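Local coordinates for lectin CEL-I, N-acetyl-D-galactosamine-specific C-type (Cucumaria echinata, PDB 1WMZ), which is a calcium-dependent C-type lectin of a sea cucumber that binds N-acetylgalactosamine through a bound calcium ion, at residues K96-Q101 with G119-D124; Y111-H116 with N123-A128. All blocks are in the same frame, centred on the assembly; numbering follows the deposited sequence.

Contact 1 (K96-Q101 with G119-D124). With CA (calcium ion), chain G; NGA (2-acetamido-2-deoxy-beta-D-galactopyranose), chain E.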
loop_
_atom_site.group_PDB
_atom_site.type_symbol
_atom_site.label_atom_id
_atom_site.label_comp_id
_atom_site.label_asym_id
_atom_site.label_seq_id
_atom_site.Cartn_x
_atom_site.Cartn_y
_atom_site.Cartn_z
ATOM N N LYS A 96 21.288 -6.849 16.811
ATOM C CA LYS A 96 20.967 -7.625 18.025
ATOM C C LYS A 96 21.558 -9.033 17.908
ATOM O O LYS A 96 20.875 -10.037 18.116
ATOM C CB LYS A 96 19.445 -7.680 18.264
ATOM C CG LYS A 96 19.070 -8.061 19.686
ATOM C CD LYS A 96 17.576 -8.317 19.864
ATOM C CE LYS A 96 17.260 -9.165 21.065
ATOM N NZ LYS A 96 17.554 -8.436 22.341
ATOM N N TRP A 97 22.845 -9.121 17.592
ATOM C CA TRP A 97 23.479 -10.424 17.450
ATOM C C TRP A 97 23.489 -11.174 18.811
ATOM O O TRP A 97 23.707 -10.582 19.862
ATOM C CB TRP A 97 24.904 -10.265 16.966
ATOM C CG TRP A 97 25.027 -9.845 15.557
ATOM C CD1 TRP A 97 25.535 -8.669 15.107
ATOM C CD2 TRP A 97 24.706 -10.615 14.399
ATOM N NE1 TRP A 97 25.526 -8.641 13.733
ATOM C CE2 TRP A 97 25.044 -9.829 13.265
ATOM C CE3 TRP A 97 24.180 -11.898 14.190
ATOM C CZ2 TRP A 97 24.839 -10.265 11.951
ATOM C CZ3 TRP A 97 23.987 -12.336 12.890
ATOM C CH2 TRP A 97 24.303 -11.525 11.778
ATOM N N ALA A 98 23.181 -12.462 18.774
ATOM C CA ALA A 98 23.315 -13.315 19.967
ATOM C C ALA A 98 24.792 -13.409 20.334
ATOM O O ALA A 98 25.686 -13.210 19.469
ATOM C CB ALA A 98 22.769 -14.687 19.705
ATOM N N GLY A 99 25.059 -13.703 21.608
ATOM C CA GLY A 99 26.428 -13.941 22.046
ATOM C C GLY A 99 27.066 -15.025 21.188
ATOM O O GLY A 99 26.491 -16.100 20.994
ATOM N N GLY A 100 28.251 -14.727 20.673
ATOM C CA GLY A 100 29.022 -15.661 19.849
ATOM C C GLY A 100 28.717 -15.625 18.361
ATOM O O GLY A 100 29.302 -16.403 17.569
ATOM N N GLN A 101 27.816 -14.709 17.977
ATOM C CA GLN A 101 27.350 -14.560 16.596
ATOM C C GLN A 101 27.615 -13.137 16.085
ATOM O O GLN A 101 27.629 -12.183 16.881
ATOM C CB GLN A 101 25.828 -14.833 16.545
ATOM C CG GLN A 101 25.406 -16.188 17.103
ATOM C CD GLN A 101 26.029 -17.368 16.384
ATOM O OE1 GLN A 101 26.483 -17.257 15.268
ATOM N NE2 GLN A 101 26.079 -18.518 17.060
ATOM N N GLY A 119 14.558 -12.530 23.092
ATOM C CA GLY A 119 13.887 -11.441 22.389
ATOM C C GLY A 119 14.188 -11.399 20.902
ATOM O O GLY A 119 14.063 -10.344 20.279
ATOM N N GLY A 120 14.554 -12.549 20.327
ATOM C CA GLY A 120 14.838 -12.654 18.913
ATOM C C GLY A 120 16.280 -12.379 18.544
ATOM O O GLY A 120 16.538 -12.029 17.398
ATOM N N ALA A 121 17.218 -12.599 19.478
ATOM C CA ALA A 121 18.648 -12.414 19.178
ATOM C C ALA A 121 19.064 -13.099 17.888
ATOM O O ALA A 121 18.615 -14.211 17.581
ATOM C CB ALA A 121 19.508 -12.953 20.335
ATOM N N TRP A 122 19.927 -12.435 17.118
ATOM C CA TRP A 122 20.198 -12.863 15.761
ATOM C C TRP A 122 21.314 -13.894 15.669
ATOM O O TRP A 122 22.287 -13.881 16.453
ATOM C CB TRP A 122 20.604 -11.703 14.877
ATOM C CG TRP A 122 19.686 -10.523 14.822
ATOM C CD1 TRP A 122 18.425 -10.391 15.350
ATOM C CD2 TRP A 122 19.972 -9.290 14.156
ATOM N NE1 TRP A 122 17.934 -9.126 15.085
ATOM C CE2 TRP A 122 18.875 -8.429 14.370
ATOM C CE3 TRP A 122 21.095 -8.800 13.465
ATOM C CZ2 TRP A 122 18.817 -7.144 13.838
ATOM C CZ3 TRP A 122 21.037 -7.509 12.950
ATOM C CH2 TRP A 122 19.896 -6.712 13.128
ATOM N N ASN A 123 21.197 -14.709 14.646
ATOM C CA ASN A 123 22.175 -15.720 14.271
ATOM C C ASN A 123 22.368 -15.704 12.768
ATOM O O ASN A 123 21.440 -15.464 11.998
ATOM C CB ASN A 123 21.698 -17.109 14.665
ATOM C CG ASN A 123 22.600 -18.187 14.158
ATOM O OD1 ASN A 123 23.809 -18.149 14.452
ATOM N ND2 ASN A 123 22.054 -19.163 13.419
ATOM N N ASP A 124 23.584 -15.984 12.319
ATOM C CA ASP A 124 23.786 -16.297 10.920
ATOM C C ASP A 124 23.713 -17.793 10.700
ATOM O O ASP A 124 24.308 -18.538 11.471
ATOM C CB ASP A 124 25.127 -15.747 10.391
ATOM C CG ASP A 124 26.335 -16.254 11.165
ATOM O OD1 ASP A 124 26.183 -16.631 12.352
ATOM O OD2 ASP A 124 27.468 -16.233 10.656
HETATM CA CA CA G . 25.916 -18.861 13.311
HETATM C C1 NGA E . 24.252 -22.176 17.065
HETATM C C2 NGA E . 23.807 -21.575 15.701
HETATM C C3 NGA E . 24.637 -21.817 14.475
HETATM C C4 NGA E . 26.091 -22.029 14.753
HETATM C C5 NGA E . 26.478 -22.655 16.071
HETATM C C6 NGA E . 27.985 -22.589 16.394
HETATM C C7 NGA E . 21.460 -20.964 15.884
HETATM C C8 NGA E . 20.060 -21.353 15.494
HETATM N N2 NGA E . 22.413 -21.789 15.432
HETATM O O1 NGA E . 23.710 -21.538 18.227
HETATM O O3 NGA E . 24.446 -20.929 13.355
HETATM O O4 NGA E . 26.574 -20.692 14.939
HETATM O O5 NGA E . 25.670 -22.388 17.206
HETATM O O6 NGA E . 28.153 -23.546 17.449
HETATM O O7 NGA E . 21.703 -19.968 16.539
#
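Gln-101 and Asn-123 bring their side-chain oxygens together at one calcium ion, with OE1 of Gln-101 2.9 Å from OD1 of Asn-123. Two acceptors can lie this close because the metal takes both. Gln-101 reaches it by a bend at chi2 (-60°); its amide stands almost perpendicular to that of Asn-123. Amides suit these places because the oxygen serves calcium while the nitrogen serves the sugar: NE2 of Gln-101 donates to O4 of the N-acetylgalactosamine (3.1 Å), and ND2 of Asn-123 donates to O3 and also to Gln-113. Asp-124 gives the ion two ligands, its backbone O and OD1 (2.4 Å from the calcium), while OD2 accepts from the backbone N of Asn-104. Asp-103 and Glu-109 complete the protein's share.

Behind the site the backbones are joined by a single bridge. Trp-122 N donates to Lys-96 O (2.8 Å), and Ala-98 N donates to Trp-122 O (2.9 Å). Trp-122 turns its edge to the face of Trp-97 in a T-shaped pair, its CE3 lying over that ring, while CB of Lys-96 makes a CH-pi contact over the five-membered ring of Trp-122. NE1 of Trp-122 is satisfied by Gln-54. Here the long loop and the strand 122-126 join in the calcium-dependent carbohydrate site of the C-type lectin domain, with a Gln-Pro-Asp motif on the loop.

Contact 2 (Y111-H116 with N123-A128). With CA (calcium ion), chain G; NGA (2-acetamido-2-deoxy-beta-D-galactopyranose), chain E.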
loop_
_atom_site.group_PDB
_atom_site.type_symbol
_atom_site.label_atom_id
_atom_site.label_comp_id
_atom_site.label_asym_id
_atom_site.label_seq_id
_atom_site.Cartn_x
_atom_site.Cartn_y
_atom_site.Cartn_z
ATOM N N TYR A 111 23.252 -15.982 6.182
ATOM C CA TYR A 111 21.832 -15.630 6.166
ATOM C C TYR A 111 21.319 -15.410 7.587
ATOM O O TYR A 111 21.371 -16.303 8.444
ATOM C CB TYR A 111 21.078 -16.762 5.430
ATOM C CG TYR A 111 21.700 -17.065 4.098
ATOM C CD1 TYR A 111 22.461 -18.233 3.882
ATOM C CD2 TYR A 111 21.623 -16.139 3.071
ATOM C CE1 TYR A 111 23.051 -18.482 2.639
ATOM C CE2 TYR A 111 22.207 -16.363 1.848
ATOM C CZ TYR A 111 22.932 -17.540 1.628
ATOM O OH TYR A 111 23.543 -17.735 0.417
ATOM N N GLY A 112 20.804 -14.208 7.845
ATOM C CA GLY A 112 20.379 -13.772 9.144
ATOM C C GLY A 112 19.014 -14.288 9.553
ATOM O O GLY A 112 18.158 -14.489 8.730
ATOM N N GLN A 113 18.816 -14.452 10.845
ATOM C CA GLN A 113 17.568 -14.983 11.400
ATOM C C GLN A 113 17.484 -14.674 12.895
ATOM O O GLN A 113 18.517 -14.594 13.588
ATOM C CB GLN A 113 17.491 -16.497 11.158
ATOM C CG GLN A 113 18.679 -17.277 11.834
ATOM C CD GLN A 113 18.628 -18.838 11.761
ATOM O OE1 GLN A 113 19.321 -19.505 12.560
ATOM N NE2 GLN A 113 17.891 -19.396 10.815
ATOM N N PHE A 114 16.267 -14.505 13.399
ATOM C CA PHE A 114 15.986 -14.395 14.816
ATOM C C PHE A 114 15.982 -15.822 15.388
ATOM O O PHE A 114 15.367 -16.716 14.797
ATOM C CB PHE A 114 14.551 -13.916 15.074
ATOM C CG PHE A 114 14.293 -12.432 14.887
ATOM C CD1 PHE A 114 13.064 -11.909 15.315
ATOM C CD2 PHE A 114 15.205 -11.582 14.280
ATOM C CE1 PHE A 114 12.760 -10.550 15.162
ATOM C CE2 PHE A 114 14.900 -10.237 14.115
ATOM C CZ PHE A 114 13.684 -9.720 14.559
ATOM N N ARG A 115 16.613 -15.997 16.541
ATOM C CA ARG A 115 16.275 -17.089 17.449
ATOM C C ARG A 115 14.910 -16.894 18.108
ATOM O O ARG A 115 14.401 -15.768 18.196
ATOM C CB ARG A 115 17.329 -17.200 18.540
ATOM C CG ARG A 115 18.629 -17.680 18.068
ATOM C CD ARG A 115 19.656 -17.687 19.152
ATOM N NE ARG A 115 20.891 -18.335 18.721
ATOM C CZ ARG A 115 22.002 -18.329 19.445
ATOM N NH1 ARG A 115 22.035 -17.714 20.627
ATOM N NH2 ARG A 115 23.094 -18.895 18.969
ATOM N N HIS A 116 14.331 -17.983 18.631
ATOM C CA HIS A 116 13.092 -17.849 19.395
ATOM C C HIS A 116 13.300 -17.401 20.849
ATOM O O HIS A 116 12.343 -17.171 21.550
ATOM C CB HIS A 116 12.278 -19.156 19.349
ATOM C CG HIS A 116 12.811 -20.239 20.241
ATOM N ND1 HIS A 116 13.751 -21.155 19.819
ATOM C CD2 HIS A 116 12.516 -20.560 21.524
ATOM C CE1 HIS A 116 14.019 -21.993 20.810
ATOM N NE2 HIS A 116 13.293 -21.647 21.860
ATOM N N ASN A 123 21.197 -14.709 14.646
ATOM C CA ASN A 123 22.175 -15.720 14.271
ATOM C C ASN A 123 22.368 -15.704 12.768
ATOM O O ASN A 123 21.440 -15.464 11.998
ATOM C CB ASN A 123 21.698 -17.109 14.665
ATOM C CG ASN A 123 22.600 -18.187 14.158
ATOM O OD1 ASN A 123 23.809 -18.149 14.452
ATOM N ND2 ASN A 123 22.054 -19.163 13.419
ATOM N N ASP A 124 23.584 -15.984 12.319
ATOM C CA ASP A 124 23.786 -16.297 10.920
ATOM C C ASP A 124 23.713 -17.793 10.700
ATOM O O ASP A 124 24.308 -18.538 11.471
ATOM C CB ASP A 124 25.127 -15.747 10.391
ATOM C CG ASP A 124 26.335 -16.254 11.165
ATOM O OD1 ASP A 124 26.183 -16.631 12.352
ATOM O OD2 ASP A 124 27.468 -16.233 10.656
ATOM N N ASN A 125 23.002 -18.235 9.665
ATOM C CA ASN A 125 22.852 -19.645 9.345
ATOM C C ASN A 125 23.056 -19.913 7.820
ATOM O O ASN A 125 23.291 -18.980 7.047
ATOM C CB ASN A 125 21.472 -20.115 9.854
ATOM C CG ASN A 125 21.470 -21.569 10.323
ATOM O OD1 ASN A 125 22.106 -22.431 9.709
ATOM N ND2 ASN A 125 20.713 -21.839 11.345
ATOM N N SER A 126 23.022 -21.186 7.396
ATOM C CA SER A 126 23.420 -21.595 6.042
ATOM C C SER A 126 22.261 -21.624 5.029
ATOM O O SER A 126 21.097 -21.444 5.392
ATOM C CB SER A 126 24.021 -22.996 6.098
ATOM O OG SER A 126 22.996 -23.910 6.432
ATOM N N ALA A 127 22.597 -21.877 3.777
ATOM C CA ALA A 127 21.619 -21.978 2.684
ATOM C C ALA A 127 20.790 -23.265 2.792
ATOM O O ALA A 127 19.725 -23.383 2.160
ATOM C CB ALA A 127 22.306 -21.898 1.338
ATOM N N ALA A 128 21.284 -24.240 3.553
ATOM C CA ALA A 128 20.573 -25.506 3.744
ATOM C C ALA A 128 19.631 -25.452 4.908
ATOM O O ALA A 128 18.770 -26.324 5.035
ATOM C CB ALA A 128 21.577 -26.693 3.946
HETATM CA CA CA G . 25.916 -18.861 13.311
HETATM C C1 NGA E . 24.252 -22.176 17.065
HETATM C C2 NGA E . 23.807 -21.575 15.701
HETATM C C3 NGA E . 24.637 -21.817 14.475
HETATM C C4 NGA E . 26.091 -22.029 14.753
HETATM C C5 NGA E . 26.478 -22.655 16.071
HETATM C C6 NGA E . 27.985 -22.589 16.394
HETATM C C7 NGA E . 21.460 -20.964 15.884
HETATM C C8 NGA E . 20.060 -21.353 15.494
HETATM N N2 NGA E . 22.413 -21.789 15.432
HETATM O O1 NGA E . 23.710 -21.538 18.227
HETATM O O3 NGA E . 24.446 -20.929 13.355
HETATM O O4 NGA E . 26.574 -20.692 14.939
HETATM O O5 NGA E . 25.670 -22.388 17.206
HETATM O O6 NGA E . 28.153 -23.546 17.449
HETATM O O7 NGA E . 21.703 -19.968 16.539
#
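Gln-113 lies beside the Asn-123 side chain, pointing the same way, and its tip also meets Asn-125. CB stands 4.2 Å from the backbone O of Asn-123. With chi1 at 60°, CG sits between the backbone N and the carbonyl carbon, and this brings it to 3.3 Å from the same oxygen. Beyond CG the chain is extended, and CD lies against CB of Asn-125. At the tip OE1 accepts twice, from ND2 of Asn-123 at 2.9 Å and from ND2 of Asn-125 at 3.0 Å. Both donors come from the same face of the Gln-113 amide, the first tilted from its plane, the second well above it; OE1, in turn, lies in the amide plane of each asparagine. The other branch, NE2, passes 3.8 Å from CB of Asn-125. A glutamine is long enough to span the strands, and its oxygen helps, with the calcium and the sugar, to fix the rotation of the Asn-123 amide, a second-shell grip on a calcium ligand.

The strands 109-114 and 122-126 form an antiparallel beta hairpin of the C-type lectin fold. Tyr-111/Asn-125 and Gln-113/Asn-123 are its hydrogen-bonded pairs, although the bond from Gln-113 N to Asn-123 O is weak. Between them Gly-112 and Asp-124 make the non-hydrogen-bonded pair.

Near Ala-127, the Tyr-111 ring has Asn-125 O at its edge, and its CE1 packs on CB of Ala-127, 3.7 Å away; a small methyl fits beside the broad ring. At the other end Arg-115 extends past CB of Asn-123 toward the sugar's acetamido group, where NE and NH2 both donate to O7, the former at 2.8 Å.

Contact 1 is the more buried of the two and contact 2 only partly so, with Ala-127 exposed at its edge. Both use strand 122-126 and share Asn-123 and Asp-124, so this strand pairs with 109-114 in the hairpin and is bridged once to the loop 96-101. Contact 1 has little regular backbone pairing and relies on calcium coordination and indole packing; contact 2 is a hairpin ladder overlaid with amide hydrogen bonds. They also meet directly: Ala-121 O lies 2.9 Å from Arg-115 N, a probable hydrogen bond. Contact 1 contributes to holding the sugar's hydroxyls, and Arg-115 of contact 2 its acetamido carbonyl.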